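Local coordinates for DUF1214 domain-containing protein (Burkholderia cenocepacia, PDB 6ANS), which is of unknown function but has two DUF1214 family regions, contains two similar pairs of four-stranded beta sheets, and binds a sodium ion in the crystal, at residues C120-T125 and V182-D187; N257-A262 and L291-D296; A100-D105 and K243-W248. One frame throughout, in Å; residues are numbered along the deposited sequence.

Contact 1: residues C120-T125 and V182-D187; sequences CEYRVT and VRMEPD
Two first torsions bring Met184 to Tyr122. In both residues CG lies beside the backbone N and anti to the carbonyl carbon, with chi1 -62° in Met184 and -60° in Tyr122. Met184, present as selenomethionine, is extended as far as its selenium atom and then bends at chi3 (-67°). The bend carries the terminal methyl CE to the other segment. All of the side-chain contact passes through this methyl. It lies at the edge of the Tyr122 ring, close to the ring plane, with Met184 CE 3.9 Å from Tyr122 CD2. Tyr122 CE2 is the next ring atom, 4.1 Å from Met184 CE. The two side chains cross at about a right angle, and the methyl meets the ring at its edge, not over a face. Met184 CE is modelled 3.0 Å from Cys120 O, shorter than usual for a methyl and an oxygen, so the exact closeness is doubtful.

Strands 122-125 and 181-183 belong to one mixed four-stranded sheet but are not direct neighbours in it. Strand 167-173 runs between them, antiparallel to the first and parallel to the second. The 9.7 Å between Tyr122 CA and Val182 CA fits two strand spacings. Met184 follows directly on the end of the outermost strand, 181-183. Its side chain reaches past the intervening strand toward Cys120 and Tyr122. Tyr122 and Val182 both pack on Leu172 of that strand.

The Tyr122 hydroxyl is held beyond the contact, by hydrogen bonds with Gly87 O and Asp117 N. Away from the methyl, Arg183 NH1 and Glu185 OE2 form a salt bridge of 3.0 Å. The carboxylate oxygen lies close to the guanidinium plane and uses its anti lone pair. Glu185 has a second partner in Lys140.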
loop_
_atom_site.group_PDB
_atom_site.type_symbol
_atom_site.label_atom_id
_atom_site.label_comp_id
_atom_site.label_asym_id
_atom_site.label_seq_id
_atom_site.Cartn_x
_atom_site.Cartn_y
_atom_site.Cartn_z
ATOM N N CYS A 120 15.426 21.628 5.765
ATOM C CA CYS A 120 14.353 22.371 5.127
ATOM C C CYS A 120 13.248 22.623 6.149
ATOM O O CYS A 120 13.355 22.230 7.311
ATOM C CB CYS A 120 13.845 21.597 3.897
ATOM S SG CYS A 120 15.206 21.187 2.729
ATOM N N GLU A 121 12.172 23.276 5.714
ATOM C CA GLU A 121 11.048 23.553 6.601
ATOM C C GLU A 121 9.747 23.043 5.989
ATOM O O GLU A 121 9.567 23.089 4.768
ATOM C CB GLU A 121 10.961 25.045 6.892
ATOM C CG GLU A 121 12.228 25.593 7.561
ATOM C CD GLU A 121 12.048 27.028 8.031
ATOM O OE1 GLU A 121 11.614 27.863 7.213
ATOM O OE2 GLU A 121 12.319 27.311 9.215
ATOM N N TYR A 122 8.843 22.561 6.842
ATOM C CA TYR A 122 7.611 21.921 6.408
ATOM C C TYR A 122 6.424 22.464 7.192
ATOM O O TYR A 122 6.534 22.826 8.371
ATOM C CB TYR A 122 7.688 20.381 6.575
ATOM C CG TYR A 122 8.821 19.786 5.769
ATOM C CD1 TYR A 122 8.610 19.270 4.495
ATOM C CD2 TYR A 122 10.113 19.777 6.275
ATOM C CE1 TYR A 122 9.661 18.739 3.760
ATOM C CE2 TYR A 122 11.174 19.263 5.550
ATOM C CZ TYR A 122 10.948 18.747 4.298
ATOM O OH TYR A 122 12.007 18.245 3.593
ATOM N N ARG A 123 5.286 22.503 6.516
ATOM C CA ARG A 123 4.001 22.843 7.113
ATOM C C ARG A 123 3.110 21.606 7.087
ATOM O O ARG A 123 2.919 20.995 6.027
ATOM C CB ARG A 123 3.334 23.979 6.338
ATOM C CG ARG A 123 2.400 24.830 7.145
ATOM C CD ARG A 123 1.593 25.772 6.247
ATOM N NE ARG A 123 2.379 26.299 5.134
ATOM C CZ ARG A 123 3.156 27.375 5.204
ATOM N NH1 ARG A 123 3.264 28.052 6.346
ATOM N NH2 ARG A 123 3.825 27.775 4.129
ATOM N N VAL A 124 2.586 21.225 8.247
ATOM C CA VAL A 124 1.577 20.178 8.361
ATOM C C VAL A 124 0.254 20.863 8.659
ATOM O O VAL A 124 0.149 21.611 9.641
ATOM C CB VAL A 124 1.922 19.153 9.451
ATOM C CG1 VAL A 124 0.787 18.149 9.591
ATOM C CG2 VAL A 124 3.236 18.450 9.128
ATOM N N THR A 125 -0.734 20.655 7.781
ATOM C CA THR A 125 -2.024 21.323 7.865
ATOM C C THR A 125 -3.153 20.306 7.756
ATOM O O THR A 125 -2.942 19.129 7.448
ATOM C CB THR A 125 -2.190 22.395 6.774
ATOM O OG1 THR A 125 -1.955 21.821 5.484
ATOM C CG2 THR A 125 -1.218 23.530 6.988
ATOM N N VAL A 182 7.549 21.991 15.712
ATOM C CA VAL A 182 8.165 20.708 16.041
ATOM C C VAL A 182 9.622 20.796 15.620
ATOM O O VAL A 182 9.927 21.046 14.446
ATOM C CB VAL A 182 7.476 19.522 15.341
ATOM C CG1 VAL A 182 8.075 18.207 15.849
ATOM C CG2 VAL A 182 5.979 19.555 15.530
ATOM N N ARG A 183 10.519 20.556 16.568
ATOM C CA ARG A 183 11.946 20.697 16.320
ATOM C C ARG A 183 12.480 19.626 15.364
ATOM O O ARG A 183 12.063 18.468 15.400
ATOM C CB ARG A 183 12.682 20.633 17.665
ATOM C CG ARG A 183 14.153 20.430 17.587
ATOM C CD ARG A 183 14.734 20.334 19.007
ATOM N NE ARG A 183 16.175 20.481 18.986
ATOM C CZ ARG A 183 17.024 19.475 18.827
ATOM N NH1 ARG A 183 16.574 18.233 18.688
ATOM N NH2 ARG A 183 18.321 19.708 18.826
HETATM N N MSE A 184 13.414 20.026 14.505
HETATM C CA MSE A 184 14.232 19.090 13.741
HETATM C C MSE A 184 15.703 19.431 13.923
HETATM O O MSE A 184 16.028 20.544 14.276
HETATM C CB MSE A 184 13.897 19.129 12.245
HETATM C CG MSE A 184 12.474 18.730 11.910
HETATM SE SE MSE A 184 12.244 18.395 9.997
HETATM C CE MSE A 184 12.505 20.187 9.313
ATOM N N GLU A 185 16.574 18.470 13.664
ATOM C CA GLU A 185 17.997 18.679 13.468
ATOM C C GLU A 185 18.329 18.501 11.988
ATOM O O GLU A 185 17.515 17.974 11.219
ATOM C CB GLU A 185 18.813 17.677 14.301
ATOM C CG GLU A 185 18.539 17.743 15.787
ATOM C CD GLU A 185 19.140 16.574 16.546
ATOM O OE1 GLU A 185 19.906 15.800 15.944
ATOM O OE2 GLU A 185 18.838 16.437 17.752
ATOM N N PRO A 186 19.498 18.963 11.543
ATOM C CA PRO A 186 19.899 18.712 10.145
ATOM C C PRO A 186 19.759 17.255 9.711
ATOM O O PRO A 186 19.385 16.994 8.561
ATOM C CB PRO A 186 21.367 19.171 10.124
ATOM C CG PRO A 186 21.421 20.263 11.173
ATOM C CD PRO A 186 20.439 19.861 12.248
ATOM N N ASP A 187 20.053 16.303 10.598
ATOM C CA ASP A 187 19.964 14.882 10.290
ATOM C C ASP A 187 18.552 14.324 10.394
ATOM O O ASP A 187 18.356 13.149 10.073
ATOM C CB ASP A 187 20.877 14.078 11.221
ATOM C CG ASP A 187 22.328 14.115 10.797
ATOM O OD1 ASP A 187 22.635 14.672 9.720
ATOM O OD2 ASP A 187 23.170 13.586 11.553
#

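Contact 2: residues N257-A262 and L291-D296; sequences NALPPA and LVIDVD
Asn257 and Leu291 start two segments that run in the same general direction but spread apart. Their CA atoms are 7.1 Å apart, and two residues on, Leu259 CA and Ile293 CA are separated by 8.4 Å. Segment 257-262 is an irregular extended loop, entered through the positive phi of Asn257 (66°). Segment 291-296 is regular strand as far as Val295.

Leu291 points its side chain at the loop. Its CG is anti to the backbone N (chi1 -175°), which sends the branched end toward the loop, and CD1 is the nearer methyl to Asn257. There Leu291 CD1 lies 3.3 Å from Asn257 O. The same methyl is 3.9 Å from Asn257 CB. Asn257 O is hydrogen-bonded to Thr378 OG1, and Asn257 OD1 accepts from Ser284 N. The second meeting is looser and wholly apolar: Leu259 CD2 touches Ile293 CG2 at 4.4 Å. Both of these side chains also pack on Ile363 and Trp365 of strand 360-368.

Asn257 and Ala262 make backbone hydrogen bonds with Cys282 and Tyr278, so the loop follows the outermost strand, 276-284, of one sheet. Strand 289-295 belongs to the other. The apolar side chains meeting between them form the kind of packing found inside a beta sandwich.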
loop_
_atom_site.group_PDB
_atom_site.type_symbol
_atom_site.label_atom_id
_atom_site.label_comp_id
_atom_site.label_asym_id
_atom_site.label_seq_id
_atom_site.Cartn_x
_atom_site.Cartn_y
_atom_site.Cartn_z
ATOM N N ASN A 257 6.088 -15.545 29.367
ATOM C CA ASN A 257 4.782 -15.535 30.033
ATOM C C ASN A 257 4.715 -14.609 31.244
ATOM O O ASN A 257 3.723 -14.639 31.968
ATOM C CB ASN A 257 4.334 -16.943 30.455
ATOM C CG ASN A 257 3.952 -17.817 29.262
ATOM O OD1 ASN A 257 3.494 -17.316 28.234
ATOM N ND2 ASN A 257 4.121 -19.124 29.405
ATOM N N ALA A 258 5.742 -13.805 31.505
ATOM C CA ALA A 258 5.630 -12.660 32.399
ATOM C C ALA A 258 5.610 -11.402 31.544
ATOM O O ALA A 258 5.839 -11.454 30.340
ATOM C CB ALA A 258 6.783 -12.622 33.421
ATOM N N LEU A 259 5.352 -10.252 32.157
ATOM C CA LEU A 259 5.242 -8.996 31.411
ATOM C C LEU A 259 5.980 -7.882 32.141
ATOM O O LEU A 259 5.370 -6.909 32.605
ATOM C CB LEU A 259 3.771 -8.638 31.197
ATOM C CG LEU A 259 3.436 -7.588 30.154
ATOM C CD1 LEU A 259 4.185 -7.887 28.879
ATOM C CD2 LEU A 259 1.911 -7.602 29.903
ATOM N N PRO A 260 7.306 -7.981 32.243
ATOM C CA PRO A 260 8.069 -6.976 32.979
ATOM C C PRO A 260 8.120 -5.660 32.226
ATOM O O PRO A 260 7.930 -5.629 30.997
ATOM C CB PRO A 260 9.467 -7.611 33.094
ATOM C CG PRO A 260 9.583 -8.439 31.878
ATOM C CD PRO A 260 8.192 -8.988 31.627
ATOM N N PRO A 261 8.370 -4.555 32.935
ATOM C CA PRO A 261 8.587 -3.267 32.259
ATOM C C PRO A 261 9.771 -3.357 31.305
ATOM O O PRO A 261 10.787 -3.981 31.612
ATOM C CB PRO A 261 8.880 -2.297 33.416
ATOM C CG PRO A 261 8.415 -2.991 34.666
ATOM C CD PRO A 261 8.539 -4.463 34.399
ATOM N N ALA A 262 9.644 -2.703 30.155
ATOM C CA ALA A 262 10.717 -2.701 29.172
ATOM C C ALA A 262 11.778 -1.672 29.541
ATOM O O ALA A 262 11.594 -0.834 30.425
ATOM C CB ALA A 262 10.175 -2.405 27.773
ATOM N N LEU A 291 -3.084 -17.481 29.933
ATOM C CA LEU A 291 -2.242 -16.530 30.642
ATOM C C LEU A 291 -3.143 -15.481 31.275
ATOM O O LEU A 291 -3.849 -14.756 30.565
ATOM C CB LEU A 291 -1.237 -15.873 29.696
ATOM C CG LEU A 291 -0.245 -14.940 30.398
ATOM C CD1 LEU A 291 0.709 -15.722 31.304
ATOM C CD2 LEU A 291 0.515 -14.103 29.403
ATOM N N VAL A 292 -3.110 -15.392 32.602
ATOM C CA VAL A 292 -3.936 -14.455 33.350
ATOM C C VAL A 292 -3.080 -13.253 33.713
ATOM O O VAL A 292 -2.111 -13.379 34.470
ATOM C CB VAL A 292 -4.520 -15.104 34.613
ATOM C CG1 VAL A 292 -5.441 -14.113 35.335
ATOM C CG2 VAL A 292 -5.249 -16.402 34.259
ATOM N N ILE A 293 -3.445 -12.086 33.185
ATOM C CA ILE A 293 -2.742 -10.833 33.431
ATOM C C ILE A 293 -3.613 -9.970 34.332
ATOM O O ILE A 293 -4.820 -9.846 34.096
ATOM C CB ILE A 293 -2.423 -10.097 32.116
ATOM C CG1 ILE A 293 -1.795 -11.054 31.091
ATOM C CG2 ILE A 293 -1.522 -8.897 32.367
ATOM C CD1 ILE A 293 -1.657 -10.451 29.700
ATOM N N ASP A 294 -2.998 -9.366 35.353
ATOM C CA ASP A 294 -3.708 -8.563 36.342
ATOM C C ASP A 294 -2.947 -7.284 36.630
ATOM O O ASP A 294 -1.724 -7.306 36.800
ATOM C CB ASP A 294 -3.883 -9.307 37.669
ATOM C CG ASP A 294 -4.952 -10.363 37.611
ATOM O OD1 ASP A 294 -6.139 -10.004 37.485
ATOM O OD2 ASP A 294 -4.601 -11.557 37.682
ATOM N N VAL A 295 -3.686 -6.181 36.722
ATOM C CA VAL A 295 -3.219 -4.951 37.348
ATOM C C VAL A 295 -4.188 -4.630 38.482
ATOM O O VAL A 295 -5.410 -4.693 38.296
ATOM C CB VAL A 295 -3.113 -3.787 36.342
ATOM C CG1 VAL A 295 -1.973 -4.047 35.351
ATOM C CG2 VAL A 295 -4.433 -3.562 35.608
ATOM N N ASP A 296 -3.643 -4.373 39.676
ATOM C CA ASP A 296 -4.497 -4.194 40.850
ATOM C C ASP A 296 -5.242 -2.870 40.806
ATOM O O ASP A 296 -6.367 -2.776 41.307
ATOM C CB ASP A 296 -3.661 -4.310 42.121
ATOM C CG ASP A 296 -3.076 -5.700 42.294
ATOM O OD1 ASP A 296 -3.671 -6.656 41.756
ATOM O OD2 ASP A 296 -2.017 -5.838 42.942
#

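Contact 3: residues A100-D105 and K243-W248; sequences AKIGAD and KLFADW. With NA (sodium ion), chain F.
Gly103 and Phe245 meet through a CH-pi contact. Gly103 CA stands 3.6 Å from the centroid of the Phe245 ring and only 7° off the ring normal, so it lies over the middle of the face. The six ring carbons are almost equally far from it. Having no side chain, Gly103 lets the ring come this close to the loop backbone. Phe245 CG lies beside the backbone N (chi1 -68°), which directs the ring out from the helix to the loop.

Apolar contacts add to this. Ile102 CG2 approaches Phe245 CE2 obliquely, at 3.7 Å, and the two side chains cross at about a right angle. On the face opposite Gly103, Leu244 CD2 covers the ring toward its rim. Trp248 CE3 lies at the ring edge, while Phe245 CE1 sits over a face of the Trp248 ring.

Metal coordination involves the carbonyls of the same loop. With Gly103 and Ala104 both at positive phi, their carbonyl oxygens face one sodium ion. Gly103 O and Ala104 O are each 2.4 Å from the sodium, and three further atoms from outside the two segments also bind it.

One ion pair lies within the helix segment. Lys243 NZ and Asp247 OD2, one turn apart, form a salt bridge of 3.6 Å, and Asp247 also pairs with Arg53.

The loop 100-105 follows helix 60-83 and leads to strand 109-115. It packs against helix 224-251, with Ile102 set on Leu73 and Ile76 of helix 60-83 and on Phe237 and Thr241 of helix 224-251. Ala104 rests on Gln307 and Asn309 of strand 303-309.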
loop_
_atom_site.group_PDB
_atom_site.type_symbol
_atom_site.label_atom_id
_atom_site.label_comp_id
_atom_site.label_asym_id
_atom_site.label_seq_id
_atom_site.Cartn_x
_atom_site.Cartn_y
_atom_site.Cartn_z
ATOM N N ALA A 100 0.635 -4.751 7.056
ATOM C CA ALA A 100 2.090 -4.603 7.133
ATOM C C ALA A 100 2.413 -4.040 8.501
ATOM O O ALA A 100 1.856 -3.005 8.874
ATOM C CB ALA A 100 2.631 -3.668 6.038
ATOM N N LYS A 101 3.299 -4.710 9.248
ATOM C CA LYS A 101 3.406 -4.459 10.678
ATOM C C LYS A 101 4.850 -4.519 11.163
ATOM O O LYS A 101 5.621 -5.385 10.739
ATOM C CB LYS A 101 2.543 -5.463 11.455
ATOM C CG LYS A 101 1.035 -5.330 11.168
ATOM C CD LYS A 101 0.220 -6.409 11.880
ATOM C CE LYS A 101 -1.282 -6.255 11.583
ATOM N NZ LYS A 101 -2.077 -7.237 12.363
ATOM N N ILE A 102 5.204 -3.611 12.076
ATOM C CA ILE A 102 6.569 -3.491 12.588
ATOM C C ILE A 102 6.547 -3.212 14.087
ATOM O O ILE A 102 5.899 -2.259 14.538
ATOM C CB ILE A 102 7.348 -2.360 11.890
ATOM C CG1 ILE A 102 7.573 -2.648 10.407
ATOM C CG2 ILE A 102 8.690 -2.128 12.616
ATOM C CD1 ILE A 102 8.180 -1.454 9.652
ATOM N N GLY A 103 7.286 -4.018 14.850
ATOM C CA GLY A 103 7.730 -3.620 16.176
ATOM C C GLY A 103 6.633 -3.430 17.200
ATOM O O GLY A 103 6.655 -2.453 17.949
ATOM N N ALA A 104 5.708 -4.383 17.286
ATOM C CA ALA A 104 4.515 -4.261 18.125
ATOM C C ALA A 104 3.692 -3.047 17.689
ATOM O O ALA A 104 3.517 -2.075 18.426
ATOM C CB ALA A 104 4.882 -4.187 19.616
ATOM N N ASP A 105 3.228 -3.115 16.446
ATOM C CA ASP A 105 2.330 -2.112 15.887
ATOM C C ASP A 105 1.088 -1.991 16.754
ATOM O O ASP A 105 0.501 -2.998 17.145
ATOM C CB ASP A 105 1.925 -2.490 14.461
ATOM C CG ASP A 105 1.284 -3.882 14.383
ATOM O OD1 ASP A 105 1.981 -4.864 14.715
ATOM O OD2 ASP A 105 0.084 -3.994 14.023
ATOM N N LYS A 243 15.971 -8.278 11.840
ATOM C CA LYS A 243 17.006 -8.639 12.810
ATOM C C LYS A 243 16.776 -7.938 14.147
ATOM O O LYS A 243 16.852 -8.573 15.206
ATOM C CB LYS A 243 18.390 -8.306 12.259
ATOM C CG LYS A 243 19.560 -8.506 13.230
ATOM C CD LYS A 243 20.886 -8.187 12.512
ATOM C CE LYS A 243 22.088 -8.061 13.453
ATOM N NZ LYS A 243 22.101 -9.056 14.562
ATOM N N LEU A 244 16.469 -6.635 14.106
ATOM C CA LEU A 244 16.298 -5.839 15.326
ATOM C C LEU A 244 15.228 -6.440 16.232
ATOM O O LEU A 244 15.475 -6.713 17.411
ATOM C CB LEU A 244 15.919 -4.387 14.972
ATOM C CG LEU A 244 15.426 -3.478 16.113
ATOM C CD1 LEU A 244 16.533 -3.288 17.171
ATOM C CD2 LEU A 244 14.916 -2.107 15.618
ATOM N N PHE A 245 14.029 -6.663 15.696
ATOM C CA PHE A 245 12.958 -7.122 16.568
ATOM C C PHE A 245 13.010 -8.620 16.830
ATOM O O PHE A 245 12.455 -9.072 17.840
ATOM C CB PHE A 245 11.621 -6.662 15.995
ATOM C CG PHE A 245 11.458 -5.171 16.075
ATOM C CD1 PHE A 245 11.397 -4.546 17.319
ATOM C CD2 PHE A 245 11.472 -4.394 14.930
ATOM C CE1 PHE A 245 11.284 -3.153 17.416
ATOM C CE2 PHE A 245 11.377 -3.023 15.009
ATOM C CZ PHE A 245 11.280 -2.395 16.265
ATOM N N ALA A 246 13.711 -9.386 15.994
ATOM C CA ALA A 246 13.997 -10.769 16.363
ATOM C C ALA A 246 14.991 -10.839 17.521
ATOM O O ALA A 246 14.879 -11.719 18.385
ATOM C CB ALA A 246 14.540 -11.542 15.162
ATOM N N ASP A 247 15.974 -9.927 17.558
ATOM C CA ASP A 247 16.838 -9.829 18.738
ATOM C C ASP A 247 16.022 -9.527 19.993
ATOM O O ASP A 247 16.255 -10.124 21.052
ATOM C CB ASP A 247 17.911 -8.759 18.537
ATOM C CG ASP A 247 18.948 -9.150 17.496
ATOM O OD1 ASP A 247 19.014 -10.343 17.100
ATOM O OD2 ASP A 247 19.686 -8.245 17.056
ATOM N N TRP A 248 15.072 -8.591 19.899
ATOM C CA TRP A 248 14.216 -8.279 21.045
ATOM C C TRP A 248 13.435 -9.506 21.503
ATOM O O TRP A 248 13.411 -9.836 22.694
ATOM C CB TRP A 248 13.228 -7.171 20.684
ATOM C CG TRP A 248 13.790 -5.805 20.706
ATOM C CD1 TRP A 248 15.095 -5.446 20.518
ATOM C CD2 TRP A 248 13.062 -4.593 20.938
ATOM N NE1 TRP A 248 15.217 -4.077 20.611
ATOM C CE2 TRP A 248 13.984 -3.533 20.872
ATOM C CE3 TRP A 248 11.712 -4.302 21.178
ATOM C CZ2 TRP A 248 13.607 -2.208 21.047
ATOM C CZ3 TRP A 248 11.336 -2.983 21.358
ATOM C CH2 TRP A 248 12.278 -1.953 21.295
HETATM NA NA NA F . 5.368 -0.516 18.387
#

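Overall arrangement
From the N terminus, the chain first reaches loop 100-105, where contact 3 opens. Contact 1 opens at 120-125 and closes at 182-187, before contact 3 does, and is therefore nested inside its longer loop. That loop closes on helix 224-251 at 243-248. Contact 2 follows in series, from 257-262 to 291-296. No two contacts cross. Contact 1 lies in the first mixed sheet and contact 2 between two sheets of the later half. They are on opposite sides of the chain's centre, 39 Å apart between centres. Contact 3 is nearer the middle, joining the long helix to the sodium-binding loop; its nearest atoms are about 7 Å from contact 2.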